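Long-range contacts in Lmo0547 protein (Listeria monocytogenes, PDB 4R9N), which probably acts as a transcriptional regulator of the SorC family, its sugar-binding domain sensing a carbohydrate to control DNA binding: residues L55-G60 and L78-L83; K112-P117 and S136-E141; S154-S159 and E170-L175. One frame throughout, in Å; residues are numbered along the deposited sequence.

In the fold
From the N terminus the chain first passes helix 3-15, strand 19-23 and helix 30-49, then enters contact 1, where strands 54-57 and 79-82 pair and close a loop holding helix 61-69. After helix 96-107 and strand 110-111, contact 2 closes a loop that contains helix 123-131, bringing residues 112-117 onto helix 133-143. Strand 147-151 then leads into contact 3, a short closure between the loop 154-159 and helix 169-177. The three loops follow in series, none enclosing or crossing another. Contacts 1 and 2 touch, their centres about 10 Å apart; contact 3 lies about 25 Å from contact 1, centre to centre, across the middle of the chain.

Contact 1. Residues L55-G60 and L78-L83; sequences LGISWG and LTIIPL
L55 and I57 are hydrogen-bonded to T79, I81 and L83 in two parallel strands of the central sheet, L55 opposite I80 and I57 opposite P82, the segment axes 4.7 Å apart. L55 N donates to T79 O and L55 O accepts from I81 N at 2.9 Å; I57 N then donates to I81 O and I57 O accepts from L83 N, again at 2.9 Å. On this side L55 and I57 alone supply the rungs; G56 bonds to strand 147-151 on the other side, though its CA makes a CA-H...O contact to I81 O at 3.2 Å. On the face carrying L55, I57, I80 and P82, the CG1 branch of I57 meets CG2 of I80 at 3.8 Å, the two side chains crossing obliquely; CG2 of I80 also lies against L55 O. CB of L55 meets L78 CD1, and the leucine also packs on M147 and I149. On the other face the packing is tight over bare backbone: G56 has no side chain, and the isobutyl group of L83 fills the place. With its CG beside the backbone N (chi1 -64°), L83 sets CD1 3.7 Å from G56 C and CD2 4.0 Å from G56 CA. The contact loosens at both ends. T79 is partly exposed and covers little of the partner strand; beyond I57 the chain leaves the sheet, S58 making slight contact. Its OG bonds to N185 OD1, and ND2 of the same amide bonds to L83 O. W59, partly exposed, turns to helix 160-163, and G60 takes the N-cap of helix 61-69. The pair is the core of a beta-alpha-beta unit: strand 147-151 flanks 55-57, helix 96-107 covers I57 and P82, C109, before strand 110-111, borders I80, and K112, after it, borders I81.

Contact 2. Residues K112-P117 and S136-E141; sequences KYLYAP and SEVLEE
K112 meets helix 133-143 at V138 with CB and at E141 with the rest of its chain. CB of K112 starts the contact at V138 CG2, 4.0 Å off. CG comes nearest to the carboxylate, 3.3 Å from E141 OE1, and CD follows at 4.0 Å from the same oxygen. The chain is bent at chi2 (-57°) and again at chi4 (-50°), and it therefore curls about OE1 instead of running straight past: CE lies 3.7 Å from it and NZ 3.6 Å, a long salt bridge. E141, extended beyond CG, meets this curl at about a right angle. OE1 is buried by the contact without a hydrogen-bond partner in the model, with the K112 methylenes and the long salt bridge beside it; the distant bridge would probably stabilise its charge only modestly. Next along the loop, the backbone takes over: Y113 O sits 3.6 Å from V138 CG2. Then L114 turns its branches to the helix from the side, CD1 against V138 CG1 at 3.8 Å and CD2 against L139 CD2 at 4.0 Å, the latter pair of side chains crossing nearly square. V138 is the residue at the middle of the contact, touched by K112, Y113 and L114 through its two methyls, whereas E141 bears on K112 and L139 on L114. N97 OD1 accepts a hydrogen bond from L114 N, and Y134 meets the ring of Y115. V138 and E141 also rest on I81 of strand 79-82. The arrangement is that of a Rossmann-like alpha/beta domain at the rim of its parallel sheet: the loop leaving the outermost strand 110-111 folds back onto a helix that covers one face of the neighbouring strand.

Contact 3. Residues S154-S159 and E170-L175; sequences SPYNHS and EDIEEL
P155 and Y156 meet the side of helix 169-177 that carries I172 and L175, and most of the contact is apolar. The ring of Y156 presents its edge to the helix: CG2 of I172 lies in the ring plane, 3.7 Å from Y156 CD1, and the two side chains run past each other in opposite directions. P155 CG covers one face of the same ring, 3.6 Å above its centre, a CH-pi-like contact that follows from Y156 holding its CG beside the backbone N (chi1 -55°), folded back under the preceding proline. P155 itself gives CB to L175 CD1 at 4.0 Å, and its carbonyl O rests on I172 CD1 at 3.8 Å. Polar contacts come second. Y156 OH lies 3.4 Å from L175 C, but its hydrogen bond goes to V180 O. Within the loop Y156 N donates to S154 OG, straight (163°) but weak at 3.4 Å. Electrostatic terms complete the set: R176 forms a cation-pi contact with the Y156 ring and is also salt-bridged to E173, so the tyrosine is probably held in place from several directions. P155 and L175 are further covered by V180 and F188, from strands 180-184 and 187-190. The loop that follows the parallel strand 147-151 thus seats a proline and a tyrosine between a short helix and a two-stranded antiparallel hairpin, an elaboration built at the C-terminal end of a central strand in this Rossmann-like fold.

Contact 1. Residues L55-G60 and L78-L83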
loop_
_atom_site.group_PDB
_atom_site.type_symbol
_atom_site.label_atom_id
_atom_site.label_comp_id
_atom_site.label_asym_id
_atom_site.label_seq_id
_atom_site.Cartn_x
_atom_site.Cartn_y
_atom_site.Cartn_z
ATOM N N LEU A 55 11.826 -5.523 -3.811
ATOM C CA LEU A 55 10.548 -5.399 -3.095
ATOM C C LEU A 55 10.304 -3.879 -2.826
ATOM O O LEU A 55 11.164 -3.220 -2.243
ATOM C CB LEU A 55 10.588 -6.139 -1.792
ATOM C CG LEU A 55 9.448 -5.907 -0.783
ATOM C CD1 LEU A 55 8.211 -6.517 -1.389
ATOM C CD2 LEU A 55 9.761 -6.611 0.513
ATOM N N GLY A 56 9.186 -3.370 -3.308
ATOM C CA GLY A 56 8.751 -1.984 -3.058
ATOM C C GLY A 56 7.739 -1.977 -1.902
ATOM O O GLY A 56 6.880 -2.877 -1.793
ATOM N N ILE A 57 7.868 -1.003 -1.022
ATOM C CA ILE A 57 7.028 -0.853 0.143
ATOM C C ILE A 57 6.435 0.557 0.144
ATOM O O ILE A 57 7.135 1.547 -0.103
ATOM C CB ILE A 57 7.859 -1.071 1.421
ATOM C CG1 ILE A 57 8.563 -2.411 1.406
ATOM C CG2 ILE A 57 7.049 -0.923 2.719
ATOM C CD1 ILE A 57 7.751 -3.643 1.560
ATOM N N SER A 58 5.150 0.636 0.458
ATOM C CA SER A 58 4.509 1.909 0.684
ATOM C C SER A 58 4.633 2.363 2.139
ATOM O O SER A 58 5.678 2.193 2.766
ATOM C CB SER A 58 3.067 1.856 0.161
ATOM O OG SER A 58 2.485 3.136 0.075
ATOM N N TRP A 59 3.582 2.964 2.687
ATOM C CA TRP A 59 3.601 3.497 4.024
ATOM C C TRP A 59 2.293 3.210 4.778
ATOM O O TRP A 59 1.326 2.675 4.219
ATOM C CB TRP A 59 3.808 5.014 3.863
ATOM C CG TRP A 59 2.550 5.703 3.637
ATOM C CD1 TRP A 59 1.811 5.738 2.472
ATOM C CD2 TRP A 59 1.816 6.443 4.612
ATOM N NE1 TRP A 59 0.630 6.450 2.696
ATOM C CE2 TRP A 59 0.625 6.889 3.999
ATOM C CE3 TRP A 59 2.037 6.752 5.971
ATOM C CZ2 TRP A 59 -0.317 7.644 4.686
ATOM C CZ3 TRP A 59 1.095 7.515 6.645
ATOM C CH2 TRP A 59 -0.075 7.925 6.010
ATOM N N GLY A 60 2.250 3.603 6.031
ATOM C CA GLY A 60 0.985 3.597 6.773
ATOM C C GLY A 60 0.904 2.657 7.927
ATOM O O GLY A 60 1.770 1.854 8.145
ATOM N N LEU A 78 18.300 -9.332 -1.387
ATOM C CA LEU A 78 17.135 -8.530 -1.678
ATOM C C LEU A 78 17.485 -7.053 -1.692
ATOM O O LEU A 78 18.341 -6.645 -0.922
ATOM C CB LEU A 78 16.070 -8.770 -0.589
ATOM C CG LEU A 78 14.701 -8.068 -0.775
ATOM C CD1 LEU A 78 13.948 -8.548 -1.990
ATOM C CD2 LEU A 78 13.794 -8.347 0.418
ATOM N N THR A 79 16.853 -6.252 -2.540
ATOM C CA THR A 79 16.857 -4.791 -2.368
ATOM C C THR A 79 15.441 -4.298 -2.130
ATOM O O THR A 79 14.553 -4.613 -2.906
ATOM C CB THR A 79 17.468 -4.106 -3.603
ATOM O OG1 THR A 79 18.793 -4.626 -3.754
ATOM C CG2 THR A 79 17.568 -2.611 -3.449
ATOM N N ILE A 80 15.251 -3.567 -1.030
ATOM C CA ILE A 80 13.947 -2.967 -0.639
ATOM C C ILE A 80 13.957 -1.478 -0.976
ATOM O O ILE A 80 14.935 -0.766 -0.632
ATOM C CB ILE A 80 13.721 -3.145 0.879
ATOM C CG1 ILE A 80 13.869 -4.594 1.248
ATOM C CG2 ILE A 80 12.315 -2.675 1.289
ATOM C CD1 ILE A 80 13.792 -4.789 2.753
ATOM N N ILE A 81 12.895 -1.030 -1.636
ATOM C CA ILE A 81 12.780 0.320 -2.176
ATOM C C ILE A 81 11.488 0.975 -1.654
ATOM O O ILE A 81 10.386 0.443 -1.851
ATOM C CB ILE A 81 12.637 0.308 -3.709
ATOM C CG1 ILE A 81 13.669 -0.603 -4.369
ATOM C CG2 ILE A 81 12.638 1.727 -4.289
ATOM C CD1 ILE A 81 15.044 -0.035 -4.370
ATOM N N PRO A 82 11.602 2.179 -1.070
ATOM C CA PRO A 82 10.384 2.904 -0.645
ATOM C C PRO A 82 9.706 3.478 -1.880
ATOM O O PRO A 82 10.412 3.928 -2.840
ATOM C CB PRO A 82 10.951 4.024 0.285
ATOM C CG PRO A 82 12.326 4.172 -0.113
ATOM C CD PRO A 82 12.826 2.853 -0.636
ATOM N N LEU A 83 8.384 3.398 -1.914
ATOM C CA LEU A 83 7.641 3.807 -3.084
ATOM C C LEU A 83 7.078 5.244 -2.908
ATOM O O LEU A 83 6.351 5.717 -3.782
ATOM C CB LEU A 83 6.526 2.853 -3.368
ATOM C CG LEU A 83 7.003 1.458 -3.711
ATOM C CD1 LEU A 83 5.825 0.522 -3.883
ATOM C CD2 LEU A 83 7.906 1.419 -4.892
#

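Contact 2. Residues K112-P117 and S136-E141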
loop_
_atom_site.group_PDB
_atom_site.type_symbol
_atom_site.label_atom_id
_atom_site.label_comp_id
_atom_site.label_asym_id
_atom_site.label_seq_id
_atom_site.Cartn_x
_atom_site.Cartn_y
_atom_site.Cartn_z
ATOM N N LYS A 112 17.158 1.220 -0.329
ATOM C CA LYS A 112 17.410 2.548 -0.796
ATOM C C LYS A 112 16.577 3.492 0.044
ATOM O O LYS A 112 15.654 3.095 0.695
ATOM C CB LYS A 112 17.073 2.674 -2.302
ATOM C CG LYS A 112 17.995 1.851 -3.222
ATOM C CD LYS A 112 19.460 2.241 -3.003
ATOM C CE LYS A 112 20.332 2.022 -4.233
ATOM N NZ LYS A 112 20.096 0.644 -4.723
ATOM N N TYR A 113 16.959 4.759 0.070
ATOM C CA TYR A 113 16.265 5.805 0.855
ATOM C C TYR A 113 15.728 6.799 -0.155
ATOM O O TYR A 113 16.436 7.131 -1.104
ATOM C CB TYR A 113 17.297 6.495 1.773
ATOM C CG TYR A 113 16.705 7.295 2.923
ATOM C CD1 TYR A 113 16.300 6.669 4.097
ATOM C CD2 TYR A 113 16.576 8.706 2.845
ATOM C CE1 TYR A 113 15.778 7.422 5.153
ATOM C CE2 TYR A 113 16.033 9.443 3.887
ATOM C CZ TYR A 113 15.633 8.767 5.026
ATOM O OH TYR A 113 15.034 9.424 6.023
ATOM N N LEU A 114 14.528 7.292 0.048
ATOM C CA LEU A 114 13.973 8.278 -0.841
ATOM C C LEU A 114 14.216 9.603 -0.136
ATOM O O LEU A 114 13.546 9.928 0.759
ATOM C CB LEU A 114 12.505 7.942 -1.140
ATOM C CG LEU A 114 11.827 8.603 -2.283
ATOM C CD1 LEU A 114 12.736 8.776 -3.515
ATOM C CD2 LEU A 114 10.574 7.852 -2.661
ATOM N N TYR A 115 15.264 10.306 -0.559
ATOM C CA TYR A 115 15.687 11.565 0.041
ATOM C C TYR A 115 14.714 12.766 -0.299
ATOM O O TYR A 115 15.137 13.710 -1.032
ATOM C CB TYR A 115 17.168 11.806 -0.403
ATOM C CG TYR A 115 18.212 10.794 0.194
ATOM C CD1 TYR A 115 18.326 10.607 1.563
ATOM C CD2 TYR A 115 19.074 10.068 -0.602
ATOM C CE1 TYR A 115 19.239 9.711 2.116
ATOM C CE2 TYR A 115 20.001 9.150 -0.054
ATOM C CZ TYR A 115 20.071 8.970 1.310
ATOM O OH TYR A 115 20.962 8.070 1.905
ATOM N N ALA A 116 13.441 12.741 0.177
ATOM C CA ALA A 116 12.428 13.761 -0.251
ATOM C C ALA A 116 11.151 13.647 0.552
ATOM O O ALA A 116 10.864 12.563 1.088
ATOM C CB ALA A 116 12.125 13.609 -1.737
ATOM N N PRO A 117 10.378 14.738 0.663
ATOM C CA PRO A 117 9.045 14.652 1.309
ATOM C C PRO A 117 8.006 13.933 0.422
ATOM O O PRO A 117 8.165 13.913 -0.797
ATOM C CB PRO A 117 8.615 16.127 1.462
ATOM C CG PRO A 117 9.704 16.937 0.954
ATOM C CD PRO A 117 10.613 16.096 0.115
ATOM N N SER A 136 15.582 10.709 -8.481
ATOM C CA SER A 136 15.134 10.112 -9.721
ATOM C C SER A 136 15.546 8.624 -9.773
ATOM O O SER A 136 14.776 7.802 -10.213
ATOM C CB SER A 136 15.709 10.848 -10.953
ATOM O OG SER A 136 15.120 10.286 -12.128
ATOM N N GLU A 137 16.755 8.283 -9.350
ATOM C CA GLU A 137 17.143 6.885 -9.452
ATOM C C GLU A 137 16.360 5.973 -8.528
ATOM O O GLU A 137 16.011 4.849 -8.930
ATOM C CB GLU A 137 18.629 6.645 -9.251
ATOM C CG GLU A 137 19.007 5.152 -9.064
ATOM C CD GLU A 137 18.601 4.139 -10.187
ATOM O OE1 GLU A 137 17.666 4.334 -11.022
ATOM O OE2 GLU A 137 19.239 3.058 -10.211
ATOM N N VAL A 138 16.043 6.439 -7.324
ATOM C CA VAL A 138 15.217 5.617 -6.452
ATOM C C VAL A 138 13.779 5.498 -6.980
ATOM O O VAL A 138 13.189 4.412 -6.860
ATOM C CB VAL A 138 15.299 6.133 -5.009
ATOM C CG1 VAL A 138 14.341 5.348 -4.109
ATOM C CG2 VAL A 138 16.734 5.967 -4.496
ATOM N N LEU A 139 13.204 6.564 -7.524
ATOM C CA LEU A 139 11.912 6.452 -8.141
ATOM C C LEU A 139 11.952 5.437 -9.270
ATOM O O LEU A 139 11.016 4.660 -9.419
ATOM C CB LEU A 139 11.359 7.788 -8.627
ATOM C CG LEU A 139 11.063 8.845 -7.556
ATOM C CD1 LEU A 139 10.705 10.187 -8.218
ATOM C CD2 LEU A 139 9.986 8.324 -6.625
ATOM N N GLU A 140 12.990 5.486 -10.134
ATOM C CA GLU A 140 13.027 4.514 -11.227
ATOM C C GLU A 140 13.177 3.075 -10.760
ATOM O O GLU A 140 12.580 2.148 -11.323
ATOM C CB GLU A 140 14.146 4.867 -12.198
ATOM C CG GLU A 140 13.905 6.167 -12.955
ATOM C CD GLU A 140 12.642 6.141 -13.801
ATOM O OE1 GLU A 140 12.196 5.045 -14.276
ATOM O OE2 GLU A 140 12.089 7.239 -13.976
ATOM N N GLU A 141 13.974 2.864 -9.729
ATOM C CA GLU A 141 14.071 1.551 -9.051
ATOM C C GLU A 141 12.744 1.094 -8.497
ATOM O O GLU A 141 12.381 -0.080 -8.659
ATOM C CB GLU A 141 15.155 1.571 -7.971
ATOM C CG GLU A 141 16.536 1.612 -8.576
ATOM C CD GLU A 141 17.682 2.073 -7.660
ATOM O OE1 GLU A 141 17.478 2.436 -6.475
ATOM O OE2 GLU A 141 18.829 2.142 -8.183
#

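Contact 3. Residues S154-S159 and E170-L175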
loop_
_atom_site.group_PDB
_atom_site.type_symbol
_atom_site.label_atom_id
_atom_site.label_comp_id
_atom_site.label_asym_id
_atom_site.label_seq_id
_atom_site.Cartn_x
_atom_site.Cartn_y
_atom_site.Cartn_z
ATOM N N SER A 154 -9.094 5.260 2.773
ATOM C CA SER A 154 -10.172 6.142 2.368
ATOM C C SER A 154 -9.808 7.417 3.074
ATOM O O SER A 154 -9.538 7.364 4.266
ATOM C CB SER A 154 -11.517 5.612 2.864
ATOM O OG SER A 154 -12.518 6.613 2.763
ATOM N N PRO A 155 -9.822 8.564 2.368
ATOM C CA PRO A 155 -9.478 9.800 3.023
ATOM C C PRO A 155 -10.559 10.339 3.959
ATOM O O PRO A 155 -10.336 11.367 4.523
ATOM C CB PRO A 155 -9.337 10.779 1.860
ATOM C CG PRO A 155 -10.330 10.300 0.858
ATOM C CD PRO A 155 -10.213 8.794 0.965
ATOM N N TYR A 156 -11.686 9.650 4.117
ATOM C CA TYR A 156 -12.859 10.213 4.787
ATOM C C TYR A 156 -13.052 9.632 6.188
ATOM O O TYR A 156 -12.326 8.744 6.610
ATOM C CB TYR A 156 -14.104 9.947 3.944
ATOM C CG TYR A 156 -13.999 10.448 2.529
ATOM C CD1 TYR A 156 -13.641 11.805 2.259
ATOM C CD2 TYR A 156 -14.175 9.582 1.446
ATOM C CE1 TYR A 156 -13.507 12.265 0.944
ATOM C CE2 TYR A 156 -14.054 10.047 0.124
ATOM C CZ TYR A 156 -13.728 11.404 -0.120
ATOM O OH TYR A 156 -13.587 11.856 -1.434
ATOM N N ASN A 157 -14.038 10.146 6.909
ATOM C CA ASN A 157 -14.297 9.691 8.299
ATOM C C ASN A 157 -13.031 9.512 9.166
ATOM O O ASN A 157 -12.733 8.414 9.635
ATOM C CB ASN A 157 -15.201 8.419 8.366
ATOM C CG ASN A 157 -15.360 7.707 7.028
ATOM O OD1 ASN A 157 -16.298 7.993 6.274
ATOM N ND2 ASN A 157 -14.469 6.754 6.741
ATOM N N HIS A 158 -12.302 10.613 9.350
ATOM C CA HIS A 158 -11.151 10.705 10.275
ATOM C C HIS A 158 -10.045 9.646 10.065
ATOM O O HIS A 158 -9.748 8.836 10.941
ATOM C CB HIS A 158 -11.646 10.783 11.738
ATOM C CG HIS A 158 -12.503 11.987 12.006
ATOM N ND1 HIS A 158 -12.157 13.255 11.580
ATOM C CD2 HIS A 158 -13.698 12.118 12.636
ATOM C CE1 HIS A 158 -13.096 14.114 11.942
ATOM N NE2 HIS A 158 -14.039 13.451 12.588
ATOM N N SER A 159 -9.420 9.713 8.890
ATOM C CA SER A 159 -8.354 8.789 8.494
ATOM C C SER A 159 -6.987 9.177 9.065
ATOM O O SER A 159 -6.808 10.288 9.574
ATOM C CB SER A 159 -8.237 8.741 6.968
ATOM O OG SER A 159 -7.651 9.935 6.471
ATOM N N GLU A 170 -9.948 21.099 3.963
ATOM C CA GLU A 170 -10.147 21.696 2.638
ATOM C C GLU A 170 -9.694 20.736 1.562
ATOM O O GLU A 170 -10.345 20.626 0.532
ATOM C CB GLU A 170 -9.387 23.039 2.486
ATOM C CG GLU A 170 -10.058 24.176 3.229
ATOM C CD GLU A 170 -9.919 24.083 4.746
ATOM O OE1 GLU A 170 -8.939 23.410 5.244
ATOM O OE2 GLU A 170 -10.790 24.682 5.437
ATOM N N ASP A 171 -8.581 20.036 1.801
ATOM C CA ASP A 171 -8.146 18.963 0.895
ATOM C C ASP A 171 -9.228 17.884 0.852
ATOM O O ASP A 171 -9.518 17.384 -0.199
ATOM C CB ASP A 171 -6.831 18.295 1.319
ATOM C CG ASP A 171 -5.653 19.243 1.364
ATOM O OD1 ASP A 171 -5.485 20.114 0.439
ATOM O OD2 ASP A 171 -4.872 19.083 2.338
ATOM N N ILE A 172 -9.877 17.565 1.988
ATOM C CA ILE A 172 -10.952 16.549 1.949
ATOM C C ILE A 172 -12.142 17.009 1.087
ATOM O O ILE A 172 -12.710 16.230 0.310
ATOM C CB ILE A 172 -11.355 16.081 3.361
ATOM C CG1 ILE A 172 -10.150 15.359 3.994
ATOM C CG2 ILE A 172 -12.658 15.263 3.289
ATOM C CD1 ILE A 172 -10.229 15.085 5.477
ATOM N N GLU A 173 -12.513 18.271 1.194
ATOM C CA GLU A 173 -13.612 18.728 0.387
ATOM C C GLU A 173 -13.269 18.758 -1.104
ATOM O O GLU A 173 -14.090 18.430 -1.917
ATOM C CB GLU A 173 -14.214 19.996 0.940
ATOM C CG GLU A 173 -14.939 19.692 2.259
ATOM C CD GLU A 173 -15.750 18.371 2.235
ATOM O OE1 GLU A 173 -16.303 18.019 1.168
ATOM O OE2 GLU A 173 -15.840 17.665 3.269
ATOM N N GLU A 174 -12.040 19.041 -1.440
ATOM C CA GLU A 174 -11.588 18.940 -2.833
ATOM C C GLU A 174 -11.728 17.505 -3.344
ATOM O O GLU A 174 -12.300 17.261 -4.428
ATOM C CB GLU A 174 -10.165 19.535 -2.957
ATOM C CG GLU A 174 -9.362 19.153 -4.182
ATOM C CD GLU A 174 -9.873 19.701 -5.502
ATOM O OE1 GLU A 174 -10.915 20.391 -5.531
ATOM O OE2 GLU A 174 -9.208 19.388 -6.535
ATOM N N LEU A 175 -11.281 16.545 -2.541
ATOM C CA LEU A 175 -11.359 15.135 -2.906
ATOM C C LEU A 175 -12.779 14.682 -3.094
ATOM O O LEU A 175 -13.056 14.035 -4.086
ATOM C CB LEU A 175 -10.603 14.284 -1.852
ATOM C CG LEU A 175 -9.100 14.603 -1.725
ATOM C CD1 LEU A 175 -8.436 13.751 -0.664
ATOM C CD2 LEU A 175 -8.355 14.312 -3.015
#